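Local coordinates for protein catalase-3 (Neurospora crassa, PDB 4AJ9) that breaks hydrogen peroxide down to oxygen and water with a heme cofactor, probably protecting cells from peroxide damage, at residues C[139-147]-C[185-193]; C[446-456]-C[511-522]. All coordinates share one frame; numbering follows the deposited sequence.

Contact 1 (C[139-147]-C[185-193]). With HEM (protoporphyrin IX containing Fe), chain Y; ACT (acetate ion), chain B.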
loop_
_atom_site.group_PDB
_atom_site.type_symbol
_atom_site.label_atom_id
_atom_site.label_comp_id
_atom_site.label_asym_id
_atom_site.label_seq_id
_atom_site.Cartn_x
_atom_site.Cartn_y
_atom_site.Cartn_z
ATOM N N ASN C 139 19.223 17.286 -19.123
ATOM C CA ASN C 139 19.604 18.108 -20.274
ATOM C C ASN C 139 20.806 19.000 -19.968
ATOM O O ASN C 139 21.138 19.892 -20.754
ATOM C CB ASN C 139 18.429 18.964 -20.757
ATOM C CG ASN C 139 18.171 20.159 -19.865
ATOM O OD1 ASN C 139 18.289 20.080 -18.634
ATOM N ND2 ASN C 139 17.844 21.294 -20.485
ATOM N N ILE C 140 21.426 18.746 -18.816
ATOM C CA ILE C 140 22.612 19.462 -18.331
ATOM C C ILE C 140 23.617 18.398 -17.895
ATOM O O ILE C 140 23.229 17.395 -17.313
ATOM C CB ILE C 140 22.245 20.354 -17.142
ATOM C CG1 ILE C 140 21.424 21.555 -17.636
ATOM C CG2 ILE C 140 23.486 20.796 -16.366
ATOM C CD1 ILE C 140 20.742 22.331 -16.504
ATOM N N PRO C 141 24.910 18.597 -18.216
ATOM C CA PRO C 141 25.882 17.497 -18.126
ATOM C C PRO C 141 26.495 17.296 -16.750
ATOM O O PRO C 141 27.266 16.359 -16.575
ATOM C CB PRO C 141 26.976 17.921 -19.116
ATOM C CG PRO C 141 26.907 19.411 -19.111
ATOM C CD PRO C 141 25.435 19.736 -18.987
ATOM N N VAL C 142 26.176 18.166 -15.799
ATOM C CA VAL C 142 26.731 18.050 -14.461
ATOM C C VAL C 142 25.615 18.130 -13.427
ATOM O O VAL C 142 24.586 18.755 -13.655
ATOM C CB VAL C 142 27.769 19.163 -14.173
ATOM C CG1 VAL C 142 28.997 18.995 -15.071
ATOM C CG2 VAL C 142 27.126 20.546 -14.352
ATOM N N PHE C 143 25.819 17.503 -12.281
ATOM C CA PHE C 143 24.814 17.558 -11.237
ATOM C C PHE C 143 25.269 18.376 -10.024
ATOM O O PHE C 143 26.451 18.661 -9.886
ATOM C CB PHE C 143 24.372 16.161 -10.829
ATOM C CG PHE C 143 23.002 16.138 -10.214
ATOM C CD1 PHE C 143 21.879 16.327 -11.002
ATOM C CD2 PHE C 143 22.843 15.978 -8.856
ATOM C CE1 PHE C 143 20.614 16.323 -10.443
ATOM C CE2 PHE C 143 21.585 15.982 -8.286
ATOM C CZ PHE C 143 20.466 16.160 -9.078
ATOM N N PHE C 144 24.327 18.733 -9.150
ATOM C CA PHE C 144 24.584 19.669 -8.045
ATOM C C PHE C 144 25.528 19.163 -6.966
ATOM O O PHE C 144 26.222 19.953 -6.317
ATOM C CB PHE C 144 23.283 20.042 -7.321
ATOM C CG PHE C 144 22.307 20.822 -8.156
ATOM C CD1 PHE C 144 22.446 22.198 -8.319
ATOM C CD2 PHE C 144 21.226 20.191 -8.737
ATOM C CE1 PHE C 144 21.519 22.921 -9.066
ATOM C CE2 PHE C 144 20.296 20.907 -9.489
ATOM C CZ PHE C 144 20.441 22.269 -9.649
ATOM N N ILE C 145 25.520 17.860 -6.730
ATOM C CA ILE C 145 26.176 17.326 -5.545
ATOM C C ILE C 145 27.020 16.133 -5.920
ATOM O O ILE C 145 26.823 15.549 -6.976
ATOM C CB ILE C 145 25.159 16.909 -4.473
ATOM C CG1 ILE C 145 24.133 15.949 -5.087
ATOM C CG2 ILE C 145 24.459 18.153 -3.885
ATOM C CD1 ILE C 145 23.221 15.296 -4.105
ATOM N N GLN C 146 27.960 15.787 -5.047
ATOM C CA GLN C 146 28.999 14.808 -5.371
ATOM C C GLN C 146 28.794 13.473 -4.662
ATOM O O GLN C 146 29.523 12.524 -4.892
ATOM C CB GLN C 146 30.378 15.372 -5.010
ATOM C CG GLN C 146 30.690 16.700 -5.683
ATOM C CD GLN C 146 32.047 17.251 -5.301
ATOM O OE1 GLN C 146 32.340 17.447 -4.120
ATOM N NE2 GLN C 146 32.886 17.507 -6.303
ATOM N N ASP C 147 27.797 13.405 -3.794
ATOM C CA ASP C 147 27.542 12.175 -3.062
ATOM C C ASP C 147 26.025 12.002 -2.916
ATOM O O ASP C 147 25.336 12.912 -2.477
ATOM C CB ASP C 147 28.242 12.233 -1.700
ATOM C CG ASP C 147 28.215 10.900 -0.955
ATOM O OD1 ASP C 147 27.146 10.236 -0.916
ATOM O OD2 ASP C 147 29.275 10.518 -0.398
ATOM N N SER C 185 29.521 22.887 -4.400
ATOM C CA SER C 185 29.593 22.002 -5.552
ATOM C C SER C 185 28.400 22.302 -6.464
ATOM O O SER C 185 28.470 22.113 -7.674
ATOM C CB SER C 185 29.577 20.534 -5.118
ATOM O OG SER C 185 28.366 20.229 -4.450
ATOM N N ALA C 186 27.315 22.798 -5.865
ATOM C CA ALA C 186 26.059 23.038 -6.583
ATOM C C ALA C 186 26.172 24.173 -7.595
ATOM O O ALA C 186 25.308 24.331 -8.457
ATOM C CB ALA C 186 24.920 23.333 -5.584
ATOM N N LEU C 187 27.243 24.955 -7.515
ATOM C CA LEU C 187 27.313 26.169 -8.332
ATOM C C LEU C 187 27.370 25.877 -9.827
ATOM O O LEU C 187 26.919 26.687 -10.653
ATOM C CB LEU C 187 28.488 27.050 -7.907
ATOM C CG LEU C 187 28.323 27.635 -6.506
ATOM C CD1 LEU C 187 29.643 28.196 -6.009
ATOM C CD2 LEU C 187 27.216 28.699 -6.469
ATOM N N HIS C 188 27.908 24.723 -10.194
ATOM C CA HIS C 188 28.083 24.449 -11.616
ATOM C C HIS C 188 26.732 24.194 -12.258
ATOM O O HIS C 188 26.340 24.885 -13.204
ATOM C CB HIS C 188 29.070 23.298 -11.870
ATOM C CG HIS C 188 29.523 23.195 -13.299
ATOM N ND1 HIS C 188 30.354 22.188 -13.749
ATOM C CD2 HIS C 188 29.255 23.971 -14.378
ATOM C CE1 HIS C 188 30.572 22.347 -15.044
ATOM N NE2 HIS C 188 29.914 23.419 -15.452
ATOM N N THR C 189 26.000 23.217 -11.736
ATOM C CA THR C 189 24.679 22.936 -12.268
ATOM C C THR C 189 23.799 24.178 -12.166
ATOM O O THR C 189 22.986 24.439 -13.047
ATOM C CB THR C 189 24.019 21.728 -11.559
ATOM O OG1 THR C 189 24.851 20.578 -11.721
ATOM C CG2 THR C 189 22.645 21.422 -12.166
ATOM N N LEU C 190 23.982 24.966 -11.109
ATOM C CA LEU C 190 23.211 26.190 -10.959
ATOM C C LEU C 190 23.384 27.115 -12.179
ATOM O O LEU C 190 22.403 27.588 -12.752
ATOM C CB LEU C 190 23.583 26.907 -9.657
ATOM C CG LEU C 190 22.854 28.220 -9.351
ATOM C CD1 LEU C 190 21.330 28.028 -9.218
ATOM C CD2 LEU C 190 23.442 28.848 -8.098
ATOM N N PHE C 191 24.627 27.359 -12.582
ATOM C CA PHE C 191 24.904 28.212 -13.744
ATOM C C PHE C 191 24.218 27.693 -15.011
ATOM O O PHE C 191 23.670 28.466 -15.801
ATOM C CB PHE C 191 26.422 28.361 -13.961
ATOM C CG PHE C 191 27.023 29.547 -13.255
ATOM C CD1 PHE C 191 26.852 29.720 -11.890
ATOM C CD2 PHE C 191 27.727 30.508 -13.962
ATOM C CE1 PHE C 191 27.385 30.820 -11.247
ATOM C CE2 PHE C 191 28.261 31.611 -13.324
ATOM C CZ PHE C 191 28.087 31.769 -11.966
ATOM N N TRP C 192 24.248 26.379 -15.209
ATOM C CA TRP C 192 23.564 25.784 -16.350
ATOM C C TRP C 192 22.050 26.011 -16.253
ATOM O O TRP C 192 21.386 26.297 -17.255
ATOM C CB TRP C 192 23.835 24.279 -16.427
ATOM C CG TRP C 192 25.191 23.882 -17.008
ATOM C CD1 TRP C 192 26.376 23.788 -16.330
ATOM C CD2 TRP C 192 25.478 23.498 -18.368
ATOM N NE1 TRP C 192 27.378 23.376 -17.183
ATOM C CE2 TRP C 192 26.855 23.189 -18.434
ATOM C CE3 TRP C 192 24.704 23.371 -19.527
ATOM C CZ2 TRP C 192 27.478 22.776 -19.613
ATOM C CZ3 TRP C 192 25.327 22.972 -20.704
ATOM C CH2 TRP C 192 26.702 22.670 -20.734
ATOM N N ALA C 193 21.503 25.863 -15.047
ATOM C CA ALA C 193 20.058 26.031 -14.858
ATOM C C ALA C 193 19.654 27.499 -15.038
ATOM O O ALA C 193 18.516 27.802 -15.402
ATOM C CB ALA C 193 19.631 25.513 -13.476
HETATM C CHA HEM Y . 13.919 10.513 -11.058
HETATM C CHB HEM Y . 17.852 12.062 -13.472
HETATM C CHC HEM Y . 20.331 12.119 -9.310
HETATM C CHD HEM Y . 16.709 9.763 -7.119
HETATM C C1A HEM Y . 14.741 10.969 -12.074
HETATM C C2A HEM Y . 14.365 11.188 -13.466
HETATM C C3A HEM Y . 15.451 11.630 -14.123
HETATM C C4A HEM Y . 16.553 11.685 -13.181
HETATM C CMA HEM Y . 15.557 12.003 -15.621
HETATM C CAA HEM Y . 12.939 10.993 -14.049
HETATM C CBA HEM Y . 12.799 9.659 -14.775
HETATM C CGA HEM Y . 11.428 9.600 -15.397
HETATM O O1A HEM Y . 10.574 8.823 -14.905
HETATM O O2A HEM Y . 11.183 10.341 -16.386
HETATM C C1B HEM Y . 18.888 12.157 -12.562
HETATM C C2B HEM Y . 20.275 12.450 -12.879
HETATM C C3B HEM Y . 20.962 12.490 -11.726
HETATM C C4B HEM Y . 20.034 12.194 -10.653
HETATM C CMB HEM Y . 20.776 12.690 -14.321
HETATM C CAB HEM Y . 22.475 12.726 -11.500
HETATM C CBB HEM Y . 23.362 12.438 -12.460
HETATM C C1C HEM Y . 19.595 11.412 -8.390
HETATM C C2C HEM Y . 20.069 10.927 -7.102
HETATM C C3C HEM Y . 19.048 10.301 -6.509
HETATM C C4C HEM Y . 17.923 10.325 -7.407
HETATM C CMC HEM Y . 21.477 11.158 -6.523
HETATM C CAC HEM Y . 19.026 9.572 -5.160
HETATM C CBC HEM Y . 20.130 8.955 -4.733
HETATM C C1D HEM Y . 15.627 9.755 -7.949
HETATM C C2D HEM Y . 14.359 9.162 -7.611
HETATM C C3D HEM Y . 13.489 9.397 -8.838
HETATM C C4D HEM Y . 14.318 10.098 -9.793
HETATM C CMD HEM Y . 13.995 8.454 -6.289
HETATM C CAD HEM Y . 12.029 8.956 -9.027
HETATM C CBD HEM Y . 12.061 7.642 -9.799
HETATM C CGD HEM Y . 10.664 7.092 -9.912
HETATM O O1D HEM Y . 10.427 6.270 -10.829
HETATM O O2D HEM Y . 9.789 7.501 -9.107
HETATM N NA HEM Y . 16.080 11.278 -11.946
HETATM N NB HEM Y . 18.786 12.004 -11.203
HETATM N NC HEM Y . 18.282 11.020 -8.541
HETATM N ND HEM Y . 15.574 10.288 -9.230
HETATM FE FE HEM Y . 17.215 11.066 -10.290
HETATM C C ACT B . 18.695 23.087 -24.035
HETATM O O ACT B . 19.863 22.846 -24.403
HETATM O OXT ACT B . 18.306 22.429 -23.036
HETATM C CH3 ACT B . 17.843 24.101 -24.763
HETATM O O HOH W 1 27.214 21.434 -9.865
HETATM O O HOH W 2 28.217 18.041 -3.005
#
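Thr189 turns its methyl CG2 anti to the backbone N while Phe144 swings its ring in beside its own backbone N (chi1 -66°), and the methyl sits over the centre of one face of the Phe144 ring, a CH-pi contact with CG2 3.5 Å from the ring centroid. A compact beta-branched residue suits this helix position because it puts a methyl over the ring from short range; Thr189 OG1 lies near Val142 O, but its bond there is doubtful because the hydroxyl is too close to a neighbour. One turn further along the helix, Trp192 offers a face of its indole to Pro141, whose CD lies 3.5 Å from the centroid of the six-membered ring and only 4° off its normal; the CD and CG methylenes of proline present C-H groups to the pi face. Ile140 CG2 packs 3.5 Å from Trp192 CB. Val142 sets CG2 over the centre of the His188 ring, while His188 ND1 is held by the carbonyl of Thr294. In the catalase fold this loop follows strand 131-138 of the beta-barrel and runs along helix 187-193. Phe143 points away from the helix, and HEM CAB, 3.7 Å from Phe143 CG, lies over one face of its ring, toward the rim, close to Asn138 and His65, the predicted active-site residues. At the 185 end of segment 185-193, the small Ser185 donates OG to Phe144 O at 2.9 Å, in the carbonyl plane. A water donates hydrogen bonds to Phe143 O and Ser185 O and accepts from Thr189 N, satisfying polar backbone atoms in this apolar interior. A second water donates to Ser185 OG and accepts from Gln146 N.

Contact 2 (C[446-456]-C[511-522])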
loop_
_atom_site.group_PDB
_atom_site.type_symbol
_atom_site.label_atom_id
_atom_site.label_comp_id
_atom_site.label_asym_id
_atom_site.label_seq_id
_atom_site.Cartn_x
_atom_site.Cartn_y
_atom_site.Cartn_z
ATOM N N ARG C 446 33.159 28.679 -13.955
ATOM C CA ARG C 446 33.842 29.723 -14.719
ATOM C C ARG C 446 34.037 29.329 -16.188
ATOM O O ARG C 446 33.730 30.105 -17.088
ATOM C CB ARG C 446 35.176 30.093 -14.072
ATOM C CG ARG C 446 35.932 31.182 -14.825
ATOM C CD ARG C 446 35.105 32.449 -14.962
ATOM N NE ARG C 446 35.869 33.491 -15.643
ATOM C CZ ARG C 446 36.621 34.393 -15.020
ATOM N NH1 ARG C 446 36.689 34.404 -13.693
ATOM N NH2 ARG C 446 37.291 35.300 -15.729
ATOM N N LEU C 447 34.526 28.114 -16.426
ATOM C CA LEU C 447 34.676 27.606 -17.786
ATOM C C LEU C 447 33.380 27.733 -18.588
ATOM O O LEU C 447 33.390 28.126 -19.758
ATOM C CB LEU C 447 35.135 26.140 -17.755
ATOM C CG LEU C 447 35.282 25.405 -19.090
ATOM C CD1 LEU C 447 36.394 26.016 -19.944
ATOM C CD2 LEU C 447 35.542 23.911 -18.873
ATOM N N PHE C 448 32.263 27.380 -17.959
ATOM C CA PHE C 448 30.977 27.400 -18.641
ATOM C C PHE C 448 30.555 28.831 -18.972
ATOM O O PHE C 448 30.198 29.140 -20.110
ATOM C CB PHE C 448 29.918 26.696 -17.789
ATOM C CG PHE C 448 28.523 26.866 -18.298
ATOM C CD1 PHE C 448 28.080 26.143 -19.399
ATOM C CD2 PHE C 448 27.642 27.731 -17.657
ATOM C CE1 PHE C 448 26.788 26.292 -19.869
ATOM C CE2 PHE C 448 26.348 27.885 -18.116
ATOM C CZ PHE C 448 25.917 27.173 -19.223
ATOM N N PHE C 449 30.623 29.707 -17.980
ATOM C CA PHE C 449 30.277 31.104 -18.191
ATOM C C PHE C 449 31.144 31.744 -19.295
ATOM O O PHE C 449 30.630 32.456 -20.167
ATOM C CB PHE C 449 30.383 31.884 -16.882
ATOM C CG PHE C 449 29.938 33.312 -17.000
ATOM C CD1 PHE C 449 28.604 33.645 -16.894
ATOM C CD2 PHE C 449 30.861 34.322 -17.234
ATOM C CE1 PHE C 449 28.187 34.969 -17.014
ATOM C CE2 PHE C 449 30.453 35.644 -17.354
ATOM C CZ PHE C 449 29.117 35.966 -17.244
ATOM N N ASN C 450 32.455 31.495 -19.257
ATOM C CA ASN C 450 33.348 31.996 -20.304
ATOM C C ASN C 450 32.935 31.569 -21.697
ATOM O O ASN C 450 33.285 32.220 -22.676
ATOM C CB ASN C 450 34.785 31.500 -20.103
ATOM C CG ASN C 450 35.461 32.131 -18.928
ATOM O OD1 ASN C 450 34.992 33.133 -18.396
ATOM N ND2 ASN C 450 36.575 31.537 -18.493
ATOM N N SER C 451 32.228 30.446 -21.793
ATOM C CA SER C 451 32.004 29.798 -23.082
ATOM C C SER C 451 30.663 30.186 -23.695
ATOM O O SER C 451 30.250 29.619 -24.697
ATOM C CB SER C 451 32.104 28.276 -22.935
ATOM O OG SER C 451 33.377 27.899 -22.426
ATOM N N LEU C 452 29.983 31.152 -23.083
ATOM C CA LEU C 452 28.707 31.632 -23.603
ATOM C C LEU C 452 28.900 32.962 -24.329
ATOM O O LEU C 452 29.855 33.695 -24.045
ATOM C CB LEU C 452 27.705 31.819 -22.460
ATOM C CG LEU C 452 27.398 30.619 -21.565
ATOM C CD1 LEU C 452 26.566 31.051 -20.366
ATOM C CD2 LEU C 452 26.688 29.517 -22.339
ATOM N N THR C 453 27.993 33.275 -25.254
ATOM C CA THR C 453 28.009 34.575 -25.921
ATOM C C THR C 453 27.713 35.691 -24.919
ATOM O O THR C 453 27.213 35.435 -23.816
ATOM C CB THR C 453 26.989 34.653 -27.084
ATOM O OG1 THR C 453 25.666 34.792 -26.558
ATOM C CG2 THR C 453 27.060 33.416 -27.956
ATOM N N PRO C 454 28.045 36.939 -25.282
ATOM C CA PRO C 454 27.859 38.055 -24.349
ATOM C C PRO C 454 26.418 38.219 -23.846
ATOM O O PRO C 454 26.231 38.464 -22.658
ATOM C CB PRO C 454 28.275 39.271 -25.180
ATOM C CG PRO C 454 29.291 38.721 -26.132
ATOM C CD PRO C 454 28.784 37.347 -26.491
ATOM N N VAL C 455 25.430 38.123 -24.725
ATOM C CA VAL C 455 24.037 38.280 -24.310
ATOM C C VAL C 455 23.586 37.032 -23.552
ATOM O O VAL C 455 22.775 37.099 -22.623
ATOM C CB VAL C 455 23.110 38.522 -25.518
ATOM C CG1 VAL C 455 21.641 38.507 -25.077
ATOM C CG2 VAL C 455 23.458 39.850 -26.186
ATOM N N GLU C 456 24.129 35.892 -23.960
ATOM C CA GLU C 456 23.883 34.632 -23.274
ATOM C C GLU C 456 24.387 34.710 -21.836
ATOM O O GLU C 456 23.713 34.266 -20.907
ATOM C CB GLU C 456 24.578 33.500 -24.020
ATOM C CG GLU C 456 23.993 32.141 -23.768
ATOM C CD GLU C 456 24.469 31.114 -24.775
ATOM O OE1 GLU C 456 25.533 31.336 -25.406
ATOM O OE2 GLU C 456 23.775 30.089 -24.930
ATOM N N TYR C 511 39.866 31.934 -10.851
ATOM C CA TYR C 511 39.597 32.657 -12.097
ATOM C C TYR C 511 40.464 32.120 -13.238
ATOM O O TYR C 511 41.600 31.723 -13.026
ATOM C CB TYR C 511 39.873 34.159 -11.958
ATOM C CG TYR C 511 39.060 34.914 -10.930
ATOM C CD1 TYR C 511 37.955 34.339 -10.297
ATOM C CD2 TYR C 511 39.394 36.220 -10.598
ATOM C CE1 TYR C 511 37.229 35.049 -9.350
ATOM C CE2 TYR C 511 38.671 36.934 -9.663
ATOM C CZ TYR C 511 37.594 36.350 -9.039
ATOM O OH TYR C 511 36.894 37.085 -8.102
ATOM N N HIS C 512 39.922 32.114 -14.448
ATOM C CA HIS C 512 40.685 31.715 -15.625
ATOM C C HIS C 512 39.899 32.170 -16.836
ATOM O O HIS C 512 38.744 32.581 -16.700
ATOM C CB HIS C 512 40.897 30.199 -15.651
ATOM C CG HIS C 512 39.646 29.413 -15.910
ATOM N ND1 HIS C 512 39.178 29.159 -17.181
ATOM C CD2 HIS C 512 38.770 28.822 -15.061
ATOM C CE1 HIS C 512 38.066 28.445 -17.105
ATOM N NE2 HIS C 512 37.797 28.227 -15.829
ATOM N N ASN C 513 40.515 32.097 -18.014
ATOM C CA ASN C 513 39.887 32.567 -19.251
ATOM C C ASN C 513 39.617 31.457 -20.257
ATOM O O ASN C 513 39.354 31.725 -21.427
ATOM C CB ASN C 513 40.776 33.616 -19.919
ATOM C CG ASN C 513 41.166 34.720 -18.970
ATOM O OD1 ASN C 513 40.322 35.255 -18.255
ATOM N ND2 ASN C 513 42.451 35.049 -18.934
ATOM N N ASN C 514 39.697 30.211 -19.814
ATOM C CA ASN C 514 39.485 29.094 -20.734
ATOM C C ASN C 514 38.050 29.008 -21.267
ATOM O O ASN C 514 37.091 29.367 -20.584
ATOM C CB ASN C 514 39.926 27.780 -20.084
ATOM C CG ASN C 514 41.435 27.703 -19.911
ATOM O OD1 ASN C 514 42.185 27.949 -20.852
ATOM N ND2 ASN C 514 41.884 27.379 -18.705
ATOM N N VAL C 515 37.913 28.548 -22.504
ATOM C CA VAL C 515 36.604 28.383 -23.118
ATOM C C VAL C 515 36.517 26.975 -23.688
ATOM O O VAL C 515 37.537 26.356 -23.979
ATOM C CB VAL C 515 36.399 29.376 -24.261
ATOM C CG1 VAL C 515 36.444 30.811 -23.741
ATOM C CG2 VAL C 515 37.456 29.163 -25.327
ATOM N N THR C 516 35.302 26.471 -23.847
ATOM C CA THR C 516 35.104 25.154 -24.447
ATOM C C THR C 516 33.881 25.181 -25.355
ATOM O O THR C 516 32.967 25.966 -25.141
ATOM C CB THR C 516 34.950 24.053 -23.379
ATOM O OG1 THR C 516 34.888 22.776 -24.020
ATOM C CG2 THR C 516 33.689 24.272 -22.534
ATOM N N ARG C 517 33.876 24.332 -26.373
ATOM C CA ARG C 517 32.792 24.316 -27.341
ATOM C C ARG C 517 31.630 23.461 -26.872
ATOM O O ARG C 517 31.767 22.637 -25.965
ATOM C CB ARG C 517 33.277 23.762 -28.683
ATOM C CG ARG C 517 33.621 22.263 -28.660
ATOM C CD ARG C 517 33.958 21.774 -30.069
ATOM N NE ARG C 517 34.234 20.340 -30.141
ATOM C CZ ARG C 517 35.440 19.817 -30.353
ATOM N NH1 ARG C 517 36.490 20.615 -30.511
ATOM N NH2 ARG C 517 35.601 18.498 -30.413
ATOM N N GLY C 518 30.487 23.644 -27.512
ATOM C CA GLY C 518 29.379 22.729 -27.318
ATOM C C GLY C 518 28.482 23.001 -26.125
ATOM O O GLY C 518 27.620 22.177 -25.818
ATOM N N VAL C 519 28.658 24.136 -25.448
ATOM C CA VAL C 519 27.813 24.415 -24.287
ATOM C C VAL C 519 26.866 25.593 -24.509
ATOM O O VAL C 519 25.913 25.798 -23.741
ATOM C CB VAL C 519 28.646 24.589 -22.981
ATOM C CG1 VAL C 519 29.455 23.317 -22.691
ATOM C CG2 VAL C 519 29.558 25.776 -23.089
ATOM N N SER C 520 27.121 26.359 -25.565
ATOM C CA SER C 520 26.272 27.500 -25.912
ATOM C C SER C 520 25.012 27.084 -26.685
ATOM O O SER C 520 25.031 26.127 -27.459
ATOM C CB SER C 520 27.066 28.535 -26.720
ATOM O OG SER C 520 26.212 29.503 -27.317
ATOM N N ILE C 521 23.917 27.805 -26.470
ATOM C CA ILE C 521 22.700 27.577 -27.241
ATOM C C ILE C 521 22.598 28.624 -28.346
ATOM O O ILE C 521 22.336 28.308 -29.509
ATOM C CB ILE C 521 21.446 27.653 -26.343
ATOM C CG1 ILE C 521 21.413 26.468 -25.365
ATOM C CG2 ILE C 521 20.180 27.679 -27.195
ATOM C CD1 ILE C 521 20.427 26.658 -24.227
ATOM N N PHE C 522 22.840 29.874 -27.968
ATOM C CA PHE C 522 22.583 31.015 -28.840
ATOM C C PHE C 522 23.699 31.332 -29.845
ATOM O O PHE C 522 23.526 32.179 -30.721
ATOM C CB PHE C 522 22.255 32.245 -27.991
ATOM C CG PHE C 522 20.982 32.108 -27.219
ATOM C CD1 PHE C 522 19.768 32.304 -27.836
ATOM C CD2 PHE C 522 21.003 31.755 -25.883
ATOM C CE1 PHE C 522 18.589 32.169 -27.134
ATOM C CE2 PHE C 522 19.826 31.619 -25.174
ATOM C CZ PHE C 522 18.617 31.828 -25.805
HETATM O O HOH W 3 37.517 35.290 -18.691
#
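Glu456 reaches from the first turn of its helix to the chain at 520-522, and its carboxylate is gripped by four donors. OE1 takes Ser520 OG at 2.7 Å on its syn lone pair and Thr453 N on its anti lone pair; OE2 takes Ile521 N at 2.8 Å on its syn lone pair, while Phe522 N comes from above the carboxylate plane. With CG anti to the backbone N (chi1 -157°) and the chain extended beyond it, the acid has just the length to do this. Thr453 OG1 in turn accepts from Glu456 N, completing a capping box at the N-terminus of helix 454-468. Replacing Glu456 by alanine would take away the carboxylate, and Ser520 OG and the amides of Thr453, Ile521 and Phe522 would probably lose their acceptors there, the capping box its acidic half, and the 520-522 chain its tether.

Packing is close where the end of helix 443-450 and the turn after it meet the chain at 515-519. Ser451, small enough to sit against the crossing chain, accepts from Thr516 N at 2.8 Å and donates to Leu447 O; Val519 CG2 lies 3.6 Å from Ser451 CB, and Val519 CB meets the edge of the Phe448 ring. The Arg446 end is wetter. Asn450 ND2 there donates to two carbonyls, His512 O at 3.0 Å and Asn514 O at 3.1 Å, both near its amide plane, and its OD1 receives Arg446 NE. Arg446 CG rests over a face of the His512 ring, and a water joins Arg446 NH2 to Asn513 OD1, beside the exposed Asn513, Asn514 and Val515. Side-chain amide, hydroxyl and carboxylate thus bind mainly backbone groups, which implies that this irregular chain is fixed by polar ties in place of regular secondary structure.

Contact 1 closes before contact 2 opens along the chain, yet their centres lie only 15 Å apart, on the same side of the chain's centre. Helix 187-193 is the shared element: one side packs on the heme-side loop 139-147, and Trp192 and His188 also meet helix 443-450. There Trp192 stacks on Phe448, with Trp192 CE2 3.3 Å from Phe448 CD1, and Trp192 CH2 touches Val519 CG1 at 3.4 Å. The arrangement is consistent with a path outward from the heme pocket through the catalase core to the later helices and to the loop leading toward strand 533-537 of the C-terminal domain's parallel sheet.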